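Local structure of geranylgeranyl pyrophosphate synthase (Corynebacterium glutamicum, 3LK5) at residues P67-A72 and Y219-P224; L207-N212 and R282-A287; D275-G280 and A306-V311. The protein probably joins the prenyl group of an allylic diphosphate to isopentenyl diphosphate, with magnesium as cofactor, in isoprenoid biosynthesis. One frame throughout, in Å; residues are numbered along the deposited sequence.

In the fold
Contact 1 and contact 2 share helix 205-231: residues 219-224 pack against helix 65-78 in the buried middle of the chain, while residues 207-212, nearer the start of the same helix, meet the beginning of helix 284-296. Their centres lie 22 Å apart. Contact 3, centred 15 Å from contact 2, brings together the turns that follow helices 275-278 and 298-307, and it touches contact 2 where Val308 packs on Arg282 and Leu286. Each contact has a side chain within about 10 Å of a magnesium-binding aspartate, although this chain holds no magnesium: Thr220 lies about 10 Å from Asp108, Arg282 about 5 Å from Asp194, and Glu279 about 3 Å from Asp112, measured between side chains.

Contact 1: P67-A72 and Y219-P224; sequences PLYAWA and YTIARP
Tyr69 presents a ring face to Ile221 and its CB to Pro224, and its side chain makes most of the contact between helices 65-78 and 205-231. Starting at the backbone, Tyr69 CB rests on Pro224 CB at 3.9 Å. Farther out, CD1 passes Thr220 O at the same separation, an oblique approach without a hydrogen bond; this buried carbonyl has no polar partner in the model. The ring itself is covered on one face by Ile221 CG2, which stands 3.7 Å from the centroid and only 7° off the normal, a CH-pi contact. That methyl is placed by a first torsion of -51° about CA-CB of Ile221, which turns CG1 away from the carbonyl carbon and CG2 away from the backbone N. The other branch then runs out along the ring until Ile221 CD1 meets Tyr69 CE1 at 3.6 Å and approaches OH as well. A branched aliphatic residue thus covers both the centre and the outer margin of the ring. At its tip, the phenol OH hydrogen-bonds to Tyr245 OH, so the polar end is satisfied within a buried setting. Ala70, small enough to let the backbones close in, brings its CA to 3.1 Å from Pro224 O in a CA-H...O contact. Pro224 suits the kink in its helix, where its nitrogen has no hydrogen to give to the turn before. The axes of segments 67-72 and 219-224 approach to 8.2 Å at 22°, nearly parallel helix packing within the all-helical fold of the FPP/GGPP synthase family.

Contact 2: L207-N212 and R282-A287; sequences LADSVN and RTVLLA
One methyl of Val284, CG2, touches three residues of helix 205-231 and is the centre of the apolar part of the contact. Ala208 CB meets it at 3.8 Å and also lies 3.7 Å from Arg282 O; alanine's single methyl lets the backbone at Arg282 and Thr283 come close. A valine chi1 of 165° sets CG1 anti to the backbone N and leaves CG2 facing the helix. Mixed contacts come next. Asp209 OD1 stands 3.4 Å from Val284 CG2, the two side chains crossing at about a right angle, and Asn212 OD1 lies 3.6 Å from Val284 CG2, its side chain slanting across that of the valine. Both oxygens have polar partners of their own: Asp209 OD1 forms a salt bridge with Arg336 of helix 329-347, and Asn212 OD1 takes a hydrogen bond from a water. The polar link between the segments runs through that water, which donates to Asn212 OD1 at 2.9 Å and accepts from Val284 N at 2.8 Å. Within the second segment, Thr283 occupies the N-cap of helix 284-296: its OG1 accepts from Leu286 N at 2.9 Å, with an angle of 162° at the hydrogen. The short hydroxyl of threonine reaches forward to the first turn to do this. Between them the water and the cap occupy two amides of that opening turn, which has no preceding turn to supply acceptors, while a methyl pressed among oxygens with polar partners of their own joins the helices without direct polar bonding.

Contact 3: D275-G280 and A306-V311; sequences DDIREG and AGVGKV
Two helix ends meet here beside the magnesium site, each finishing in a glycine-containing turn: Gly280 follows helix 275-278, and Gly309 lies just beyond helix 298-307. Gly309 N donates to Ile277 O at 2.8 Å, arriving nearly in line with the carbonyl, 165° at the oxygen. That oxygen also accepts from Gly280 N, so two N-H groups grip it. The bond back to Ile277 O belongs to the Schellman motif that closes helix 275-278, where Gly280 takes a positive phi of 67°, a conformation glycine adopts readily. Gly309 likewise has positive phi, and Gly280 CA and Gly309 CA come within 3.5 Å, a closeness that suits residues without a CB. Gly309 CA also makes a CA-H...O contact with Arg278 O at 3.4 Å. Ile277 CG2 packs on Val311 CG2 at 4.2 Å and, more loosely, on Val308 CG1, with Ile317 of helix 314-326 extending the apolar patch. Arg278 passes Val311 O with its CG at 3.5 Å, then bends at chi3 (53°) to carry its guanidinium back over its own turn. There NH2 forms salt bridges with Asp275 OD1 and Glu279 OE1, the hydrogen bonds from NE and NH2 to Asp275 OD1 being weak, with the Asp275 carboxylate in plane at the guanidinium edge. Sharing this cation probably eases repulsion between the acids. Glu279 also comes close to Asp112, a magnesium ligand whose metal is absent from this chain.

Contact 1: P67-A72 and Y219-P224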
# COMPACT_ATOMS: atom_id res chain seq x y z
N PRO A 67 16.31 -4.86 7.22
CA PRO A 67 16.55 -6.30 7.18
C PRO A 67 17.70 -6.70 8.07
O PRO A 67 17.68 -7.76 8.68
CB PRO A 67 16.97 -6.56 5.71
CG PRO A 67 16.35 -5.46 4.93
CD PRO A 67 16.34 -4.25 5.87
N LEU A 68 18.71 -5.85 8.17
CA LEU A 68 19.84 -6.18 9.08
C LEU A 68 19.40 -6.33 10.55
O LEU A 68 19.80 -7.26 11.24
CB LEU A 68 20.91 -5.09 8.95
CG LEU A 68 22.23 -5.33 9.72
CD1 LEU A 68 22.86 -6.76 9.55
CD2 LEU A 68 23.20 -4.23 9.30
N TYR A 69 18.54 -5.42 11.01
CA TYR A 69 17.99 -5.53 12.35
C TYR A 69 17.06 -6.71 12.53
O TYR A 69 17.09 -7.34 13.58
CB TYR A 69 17.34 -4.21 12.83
CG TYR A 69 18.33 -3.27 13.48
CD1 TYR A 69 18.56 -2.01 12.97
CD2 TYR A 69 19.05 -3.67 14.64
CE1 TYR A 69 19.46 -1.13 13.58
CE2 TYR A 69 19.93 -2.82 15.25
CZ TYR A 69 20.13 -1.55 14.72
OH TYR A 69 21.01 -0.68 15.35
N ALA A 70 16.23 -7.03 11.53
CA ALA A 70 15.41 -8.22 11.61
C ALA A 70 16.29 -9.48 11.77
O ALA A 70 16.02 -10.37 12.59
CB ALA A 70 14.49 -8.34 10.37
N TRP A 71 17.34 -9.56 10.95
CA TRP A 71 18.27 -10.67 11.03
C TRP A 71 18.96 -10.76 12.39
O TRP A 71 19.06 -11.83 12.96
CB TRP A 71 19.30 -10.56 9.88
CG TRP A 71 20.36 -11.64 9.85
CD1 TRP A 71 21.72 -11.43 9.88
CD2 TRP A 71 20.18 -13.06 9.70
NE1 TRP A 71 22.39 -12.63 9.82
CE2 TRP A 71 21.47 -13.65 9.69
CE3 TRP A 71 19.06 -13.89 9.59
CZ2 TRP A 71 21.67 -15.03 9.60
CZ3 TRP A 71 19.25 -15.27 9.49
CH2 TRP A 71 20.56 -15.82 9.50
N ALA A 72 19.38 -9.62 12.92
CA ALA A 72 20.00 -9.57 14.24
C ALA A 72 19.03 -10.01 15.32
O ALA A 72 19.44 -10.68 16.27
CB ALA A 72 20.49 -8.16 14.53
N TYR A 219 9.76 1.88 13.37
CA TYR A 219 9.83 1.41 12.00
C TYR A 219 11.20 0.84 11.63
O TYR A 219 11.30 -0.17 10.93
CB TYR A 219 9.50 2.61 11.10
CG TYR A 219 9.73 2.35 9.64
CD1 TYR A 219 9.16 1.21 9.03
CD2 TYR A 219 10.46 3.24 8.86
CE1 TYR A 219 9.35 0.96 7.69
CE2 TYR A 219 10.64 3.03 7.51
CZ TYR A 219 10.08 1.89 6.93
OH TYR A 219 10.28 1.63 5.61
N THR A 220 12.26 1.47 12.11
CA THR A 220 13.59 1.20 11.55
C THR A 220 14.37 0.19 12.36
O THR A 220 15.18 -0.57 11.80
CB THR A 220 14.38 2.54 11.43
OG1 THR A 220 13.64 3.42 10.57
CG2 THR A 220 15.83 2.32 10.89
N ILE A 221 14.12 0.18 13.67
CA ILE A 221 14.90 -0.66 14.55
C ILE A 221 14.09 -1.56 15.44
O ILE A 221 14.32 -2.78 15.45
CB ILE A 221 15.89 0.22 15.46
CG1 ILE A 221 16.68 1.18 14.58
CG2 ILE A 221 16.80 -0.76 16.29
CD1 ILE A 221 18.03 1.75 15.28
N ALA A 222 13.17 -0.99 16.22
CA ALA A 222 12.48 -1.81 17.21
C ALA A 222 11.61 -2.90 16.60
O ALA A 222 11.70 -4.07 17.00
CB ALA A 222 11.64 -0.95 18.20
N ARG A 223 10.75 -2.53 15.66
CA ARG A 223 9.92 -3.57 15.08
C ARG A 223 10.69 -4.58 14.18
O ARG A 223 10.34 -5.75 14.21
CB ARG A 223 8.67 -3.02 14.34
CG ARG A 223 7.65 -2.27 15.23
CD ARG A 223 7.07 -3.17 16.30
NE ARG A 223 5.96 -2.47 17.00
CZ ARG A 223 5.39 -2.93 18.11
NH1 ARG A 223 5.76 -4.09 18.66
NH2 ARG A 223 4.38 -2.24 18.67
N PRO A 224 11.69 -4.14 13.39
CA PRO A 224 12.48 -5.19 12.69
C PRO A 224 13.08 -6.18 13.70
O PRO A 224 13.04 -7.37 13.47
CB PRO A 224 13.56 -4.37 11.95
CG PRO A 224 12.75 -3.11 11.53
CD PRO A 224 12.01 -2.79 12.86

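Contact 2: L207-N212 and R282-A287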
# COMPACT_ATOMS: atom_id res chain seq x y z
N LEU A 207 5.61 16.78 19.97
CA LEU A 207 5.04 16.15 18.79
C LEU A 207 6.12 15.65 17.86
O LEU A 207 5.97 14.59 17.25
CB LEU A 207 4.07 17.08 18.09
CG LEU A 207 2.75 17.25 18.87
CD1 LEU A 207 1.96 18.38 18.25
CD2 LEU A 207 1.91 15.95 18.91
N ALA A 208 7.22 16.40 17.75
CA ALA A 208 8.38 15.93 16.98
C ALA A 208 8.93 14.64 17.59
O ALA A 208 9.29 13.71 16.83
CB ALA A 208 9.49 17.02 16.93
N ASP A 209 8.96 14.56 18.93
CA ASP A 209 9.34 13.32 19.66
C ASP A 209 8.45 12.12 19.25
O ASP A 209 8.96 11.00 19.06
CB ASP A 209 9.20 13.45 21.19
CG ASP A 209 10.27 14.35 21.83
OD1 ASP A 209 11.37 14.56 21.26
OD2 ASP A 209 9.99 14.85 22.95
N SER A 210 7.14 12.35 19.16
CA SER A 210 6.22 11.30 18.73
C SER A 210 6.52 10.82 17.34
O SER A 210 6.51 9.61 17.08
CB SER A 210 4.76 11.75 18.84
OG SER A 210 4.43 12.00 20.20
N VAL A 211 6.78 11.76 16.44
CA VAL A 211 7.15 11.40 15.09
C VAL A 211 8.41 10.49 15.12
O VAL A 211 8.46 9.44 14.47
CB VAL A 211 7.42 12.62 14.23
CG1 VAL A 211 8.00 12.20 12.89
CG2 VAL A 211 6.13 13.46 14.03
N ASN A 212 9.42 10.91 15.89
CA ASN A 212 10.64 10.10 15.97
C ASN A 212 10.39 8.67 16.51
O ASN A 212 10.95 7.70 15.98
CB ASN A 212 11.72 10.80 16.82
CG ASN A 212 12.28 12.05 16.17
OD1 ASN A 212 12.95 12.90 16.85
ND2 ASN A 212 12.05 12.20 14.88
N ARG A 282 10.27 19.42 10.36
CA ARG A 282 9.95 19.82 11.72
C ARG A 282 10.64 18.94 12.78
O ARG A 282 10.01 18.08 13.42
CB ARG A 282 8.44 19.89 11.94
CG ARG A 282 7.80 20.97 11.10
CD ARG A 282 8.03 22.32 11.74
NE ARG A 282 7.84 23.41 10.79
CZ ARG A 282 8.06 24.70 11.08
NH1 ARG A 282 8.43 25.09 12.30
NH2 ARG A 282 7.87 25.62 10.13
N THR A 283 11.93 19.21 12.98
CA THR A 283 12.76 18.39 13.83
C THR A 283 12.73 18.81 15.29
O THR A 283 12.29 19.94 15.66
CB THR A 283 14.21 18.43 13.29
OG1 THR A 283 14.68 19.79 13.27
CG2 THR A 283 14.27 17.88 11.85
N VAL A 284 13.22 17.93 16.15
CA VAL A 284 13.49 18.30 17.53
C VAL A 284 14.54 19.43 17.59
O VAL A 284 14.39 20.36 18.40
CB VAL A 284 13.98 17.08 18.36
CG1 VAL A 284 14.60 17.52 19.69
CG2 VAL A 284 12.77 16.10 18.59
N LEU A 285 15.58 19.35 16.75
CA LEU A 285 16.58 20.43 16.63
C LEU A 285 15.90 21.79 16.37
O LEU A 285 16.16 22.80 17.09
CB LEU A 285 17.56 20.14 15.47
CG LEU A 285 18.63 21.19 15.11
CD1 LEU A 285 19.59 21.44 16.28
CD2 LEU A 285 19.39 20.90 13.83
N LEU A 286 15.05 21.84 15.34
CA LEU A 286 14.36 23.09 15.01
C LEU A 286 13.43 23.58 16.12
O LEU A 286 13.41 24.78 16.42
CB LEU A 286 13.61 22.98 13.66
CG LEU A 286 12.84 24.24 13.20
CD1 LEU A 286 13.76 25.50 13.03
CD2 LEU A 286 12.01 23.94 11.93
N ALA A 287 12.69 22.68 16.76
CA ALA A 287 11.78 23.08 17.83
C ALA A 287 12.53 23.68 19.02
O ALA A 287 12.15 24.74 19.55
CB ALA A 287 10.90 21.91 18.28
O HOH W 1 13.37 15.28 15.19

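Contact 3: D275-G280 and A306-V311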
# COMPACT_ATOMS: atom_id res chain seq x y z
N ASP A 275 19.82 20.58 3.39
CA ASP A 275 18.59 20.15 2.74
C ASP A 275 17.38 20.19 3.65
O ASP A 275 16.28 20.55 3.23
CB ASP A 275 18.78 18.73 2.24
CG ASP A 275 17.79 18.36 1.18
OD1 ASP A 275 17.78 19.05 0.14
OD2 ASP A 275 17.03 17.39 1.40
N ASP A 276 17.57 19.81 4.92
CA ASP A 276 16.47 19.80 5.90
C ASP A 276 15.93 21.20 6.18
O ASP A 276 14.77 21.33 6.57
CB ASP A 276 16.89 19.15 7.22
CG ASP A 276 16.87 17.63 7.18
OD1 ASP A 276 16.49 17.04 6.14
OD2 ASP A 276 17.21 16.99 8.19
N ILE A 277 16.77 22.21 6.01
CA ILE A 277 16.32 23.61 6.15
C ILE A 277 15.44 23.98 4.94
O ILE A 277 14.30 24.44 5.11
CB ILE A 277 17.49 24.61 6.28
CG1 ILE A 277 18.37 24.34 7.51
CG2 ILE A 277 16.97 26.05 6.35
CD1 ILE A 277 17.64 24.24 8.82
N ARG A 278 15.99 23.75 3.74
CA ARG A 278 15.29 23.98 2.47
C ARG A 278 13.95 23.28 2.39
O ARG A 278 13.02 23.83 1.83
CB ARG A 278 16.18 23.59 1.28
CG ARG A 278 15.60 23.98 -0.09
CD ARG A 278 16.10 23.07 -1.21
NE ARG A 278 15.87 21.66 -0.89
CZ ARG A 278 14.77 20.98 -1.19
NH1 ARG A 278 13.77 21.56 -1.85
NH2 ARG A 278 14.66 19.70 -0.84
N GLU A 279 13.86 22.08 2.96
CA GLU A 279 12.65 21.25 2.91
C GLU A 279 11.67 21.57 4.05
O GLU A 279 10.55 21.09 4.04
CB GLU A 279 13.06 19.76 2.97
CG GLU A 279 12.07 18.76 2.38
CD GLU A 279 12.67 17.95 1.22
OE1 GLU A 279 13.84 17.50 1.34
OE2 GLU A 279 11.96 17.75 0.21
N GLY A 280 12.09 22.36 5.03
CA GLY A 280 11.22 22.66 6.19
C GLY A 280 10.87 21.52 7.13
O GLY A 280 9.76 21.49 7.68
N ALA A 306 10.99 32.65 9.33
CA ALA A 306 10.71 33.16 8.00
C ALA A 306 11.40 32.31 6.94
O ALA A 306 10.90 32.19 5.83
CB ALA A 306 11.15 34.61 7.87
N GLY A 307 12.53 31.72 7.31
CA GLY A 307 13.39 31.06 6.35
C GLY A 307 13.16 29.58 6.11
O GLY A 307 13.33 29.11 5.00
N VAL A 308 12.79 28.83 7.15
CA VAL A 308 12.71 27.36 7.03
C VAL A 308 11.62 26.90 6.06
O VAL A 308 10.46 27.32 6.17
CB VAL A 308 12.54 26.62 8.38
CG1 VAL A 308 13.78 26.81 9.25
CG2 VAL A 308 11.24 27.04 9.10
N GLY A 309 12.03 26.05 5.12
CA GLY A 309 11.12 25.49 4.11
C GLY A 309 10.77 26.50 3.04
O GLY A 309 9.91 26.23 2.20
N LYS A 310 11.43 27.65 3.07
CA LYS A 310 11.15 28.75 2.13
C LYS A 310 12.39 29.25 1.41
O LYS A 310 12.31 29.69 0.27
CB LYS A 310 10.44 29.91 2.85
CG LYS A 310 9.07 29.55 3.40
CD LYS A 310 8.47 30.67 4.22
CE LYS A 310 7.67 30.14 5.40
NZ LYS A 310 7.46 31.21 6.41
N VAL A 311 13.55 29.20 2.05
CA VAL A 311 14.79 29.60 1.40
C VAL A 311 15.37 28.48 0.53
O VAL A 311 15.03 27.31 0.70
CB VAL A 311 15.86 30.11 2.41
CG1 VAL A 311 15.38 31.37 3.10
CG2 VAL A 311 16.22 29.03 3.42